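Local coordinates for protein putative SnoaL-like polyketide cyclase (Shewanella denitrificans, PDB 3LZA) that is of unproven function but belongs to the SnoaL-like family of the NTF2 superfamily and is probably a polyketide cyclase-like lyase, at residues A[31-37]-A[120-124]. Numbering follows the deposited sequence.
Sequences YYNRDSV and QRLTE
Val37 and Glu124 form a parallel beta bridge where strand 37-40 begins to pair with strand 122-129 in the curved mixed sheet of the NTF2-like fold, and the loop leading from helix 25-29 is held to residues 121-123 just ahead of the bridge. Backbone bonds hold both ends: Leu122 N gives a nearly straight bond of 2.7 Å to Tyr31 O, and Val37 N donates to Thr123 O at 3.0 Å. Beyond the latter, Glu124 CA makes a CA-H...O contact with Val37 O. Thr123 and Glu124 both face Lys114 of the antiparallel neighbour, a classic beta bulge.

Between these ends, side chains reach main-chain atoms. A chi1 of -62° sets Ser36 OG beside its own backbone N and away from its carbonyl carbon, where it lies between two partners, donating to Leu122 O at 2.7 Å and accepting from Asn33 N at 3.0 Å; one hydroxyl thus ties the type I turn 33-36 to the strand. Replacing Ser36 with an alanine would probably leave Leu122 O and Asn33 N without this shared partner and let the turn shift against the strand. Within the turn, Asn33 closes an Asx turn, its OD1 accepting from Asp35 N at 2.7 Å in the carbonyl plane, while its ND2 rests 3.8 Å from Arg121 CB. Arg121 bends at chi2 (-121°) to bring NH1 within 2.9 Å of Tyr32 O, arriving from above the carbonyl plane in a rather bent bond.

The apolar part centres on the Tyr32 ring. Helix 50-61 packs on this ring, whose hydroxyl is hydrogen-bonded to that of Tyr16 of helix 8-21. Across the contact, Leu122 CD2 meets the ring at its edge, in plane, 3.8 Å from Tyr32 CE1.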
loop_
_atom_site.group_PDB
_atom_site.type_symbol
_atom_site.label_atom_id
_atom_site.label_comp_id
_atom_site.label_asym_id
_atom_site.label_seq_id
_atom_site.Cartn_x
_atom_site.Cartn_y
_atom_site.Cartn_z
ATOM N N TYR A 31 -15.415 -4.516 -15.595
ATOM C CA TYR A 31 -14.575 -5.077 -14.525
ATOM C C TYR A 31 -15.299 -5.345 -13.218
ATOM O O TYR A 31 -14.730 -5.985 -12.342
ATOM C CB TYR A 31 -13.387 -4.166 -14.232
ATOM C CG TYR A 31 -12.407 -4.051 -15.368
ATOM C CD1 TYR A 31 -11.357 -4.966 -15.514
ATOM C CD2 TYR A 31 -12.511 -3.026 -16.277
ATOM C CE1 TYR A 31 -10.424 -4.826 -16.564
ATOM C CE2 TYR A 31 -11.601 -2.878 -17.340
ATOM C CZ TYR A 31 -10.568 -3.785 -17.475
ATOM O OH TYR A 31 -9.686 -3.604 -18.507
ATOM N N TYR A 32 -16.500 -4.797 -13.050
ATOM C CA TYR A 32 -17.268 -4.955 -11.827
ATOM C C TYR A 32 -18.408 -5.971 -11.903
ATOM O O TYR A 32 -19.084 -6.137 -12.937
ATOM C CB TYR A 32 -17.892 -3.615 -11.390
ATOM C CG TYR A 32 -16.963 -2.451 -11.177
ATOM C CD1 TYR A 32 -15.773 -2.590 -10.481
ATOM C CD2 TYR A 32 -17.346 -1.162 -11.570
ATOM C CE1 TYR A 32 -14.937 -1.526 -10.269
ATOM C CE2 TYR A 32 -16.514 -0.074 -11.367
ATOM C CZ TYR A 32 -15.306 -0.253 -10.690
ATOM O OH TYR A 32 -14.466 0.832 -10.467
ATOM N N ASN A 33 -18.614 -6.660 -10.782
ATOM C CA ASN A 33 -19.834 -7.432 -10.527
ATOM C C ASN A 33 -20.560 -6.854 -9.291
ATOM O O ASN A 33 -20.118 -5.867 -8.729
ATOM C CB ASN A 33 -19.494 -8.896 -10.306
ATOM C CG ASN A 33 -18.503 -9.102 -9.168
ATOM O OD1 ASN A 33 -18.749 -8.709 -8.025
ATOM N ND2 ASN A 33 -17.367 -9.733 -9.477
ATOM N N ARG A 34 -21.667 -7.462 -8.885
ATOM C CA ARG A 34 -22.421 -6.984 -7.712
ATOM C C ARG A 34 -21.629 -7.020 -6.391
ATOM O O ARG A 34 -21.988 -6.344 -5.453
ATOM C CB ARG A 34 -23.732 -7.806 -7.547
ATOM C CG ARG A 34 -23.472 -9.213 -6.937
ATOM C CD ARG A 34 -24.713 -9.961 -6.487
ATOM N NE ARG A 34 -25.680 -10.094 -7.570
ATOM C CZ ARG A 34 -25.687 -11.061 -8.504
ATOM N NH1 ARG A 34 -24.746 -12.008 -8.529
ATOM N NH2 ARG A 34 -26.659 -11.085 -9.418
ATOM N N ASP A 35 -20.573 -7.819 -6.316
ATOM C CA ASP A 35 -19.806 -8.008 -5.086
ATOM C C ASP A 35 -18.471 -7.275 -5.051
ATOM O O ASP A 35 -17.726 -7.410 -4.081
ATOM C CB ASP A 35 -19.599 -9.483 -4.891
ATOM C CG ASP A 35 -20.925 -10.221 -4.866
ATOM O OD1 ASP A 35 -21.873 -9.659 -4.244
ATOM O OD2 ASP A 35 -21.023 -11.279 -5.502
ATOM N N SER A 36 -18.167 -6.508 -6.096
ATOM C CA SER A 36 -16.901 -5.737 -6.159
ATOM C C SER A 36 -16.896 -4.677 -5.051
ATOM O O SER A 36 -17.898 -3.969 -4.836
ATOM C CB SER A 36 -16.751 -5.061 -7.532
ATOM O OG SER A 36 -16.678 -5.986 -8.603
ATOM N N VAL A 37 -15.763 -4.554 -4.370
ATOM C CA VAL A 37 -15.590 -3.570 -3.306
ATOM C C VAL A 37 -14.533 -2.568 -3.686
ATOM O O VAL A 37 -13.443 -2.951 -4.100
ATOM C CB VAL A 37 -15.239 -4.284 -1.951
ATOM C CG1 VAL A 37 -15.003 -3.269 -0.846
ATOM C CG2 VAL A 37 -16.379 -5.311 -1.556
ATOM N N GLN A 120 -11.732 -12.348 -14.524
ATOM C CA GLN A 120 -11.062 -11.049 -14.750
ATOM C C GLN A 120 -11.887 -9.851 -14.261
ATOM O O GLN A 120 -11.702 -8.728 -14.721
ATOM C CB GLN A 120 -10.670 -10.874 -16.230
ATOM C CG GLN A 120 -9.840 -12.035 -16.784
ATOM C CD GLN A 120 -8.882 -11.604 -17.885
ATOM O OE1 GLN A 120 -9.305 -11.083 -18.918
ATOM N NE2 GLN A 120 -7.577 -11.797 -17.658
ATOM N N ARG A 121 -12.776 -10.091 -13.302
ATOM C CA ARG A 121 -13.496 -9.004 -12.640
ATOM C C ARG A 121 -12.823 -8.657 -11.313
ATOM O O ARG A 121 -12.169 -9.505 -10.679
ATOM C CB ARG A 121 -14.957 -9.398 -12.394
ATOM C CG ARG A 121 -15.709 -9.874 -13.644
ATOM C CD ARG A 121 -16.932 -9.014 -13.934
ATOM N NE ARG A 121 -17.631 -9.424 -15.150
ATOM C CZ ARG A 121 -18.508 -8.678 -15.835
ATOM N NH1 ARG A 121 -18.809 -7.439 -15.459
ATOM N NH2 ARG A 121 -19.092 -9.174 -16.934
ATOM N N LEU A 122 -13.000 -7.405 -10.888
ATOM C CA LEU A 122 -12.416 -6.911 -9.641
ATOM C C LEU A 122 -13.132 -7.455 -8.395
ATOM O O LEU A 122 -14.365 -7.389 -8.283
ATOM C CB LEU A 122 -12.472 -5.378 -9.621
ATOM C CG LEU A 122 -11.791 -4.773 -8.414
ATOM C CD1 LEU A 122 -10.285 -4.664 -8.698
ATOM C CD2 LEU A 122 -12.438 -3.418 -8.080
ATOM N N THR A 123 -12.370 -8.013 -7.453
ATOM C CA THR A 123 -12.918 -8.477 -6.183
ATOM C C THR A 123 -12.854 -7.294 -5.207
ATOM O O THR A 123 -13.851 -6.915 -4.565
ATOM C CB THR A 123 -12.120 -9.655 -5.643
ATOM O OG1 THR A 123 -12.421 -10.792 -6.460
ATOM C CG2 THR A 123 -12.483 -9.925 -4.184
ATOM N N GLU A 124 -11.673 -6.674 -5.144
ATOM C CA GLU A 124 -11.453 -5.530 -4.226
ATOM C C GLU A 124 -10.377 -4.591 -4.772
ATOM O O GLU A 124 -9.320 -5.057 -5.219
ATOM C CB GLU A 124 -11.004 -6.031 -2.859
ATOM C CG GLU A 124 -10.900 -4.909 -1.767
ATOM C CD GLU A 124 -10.418 -5.364 -0.386
ATOM O OE1 GLU A 124 -9.767 -6.430 -0.243
ATOM O OE2 GLU A 124 -10.663 -4.609 0.577
#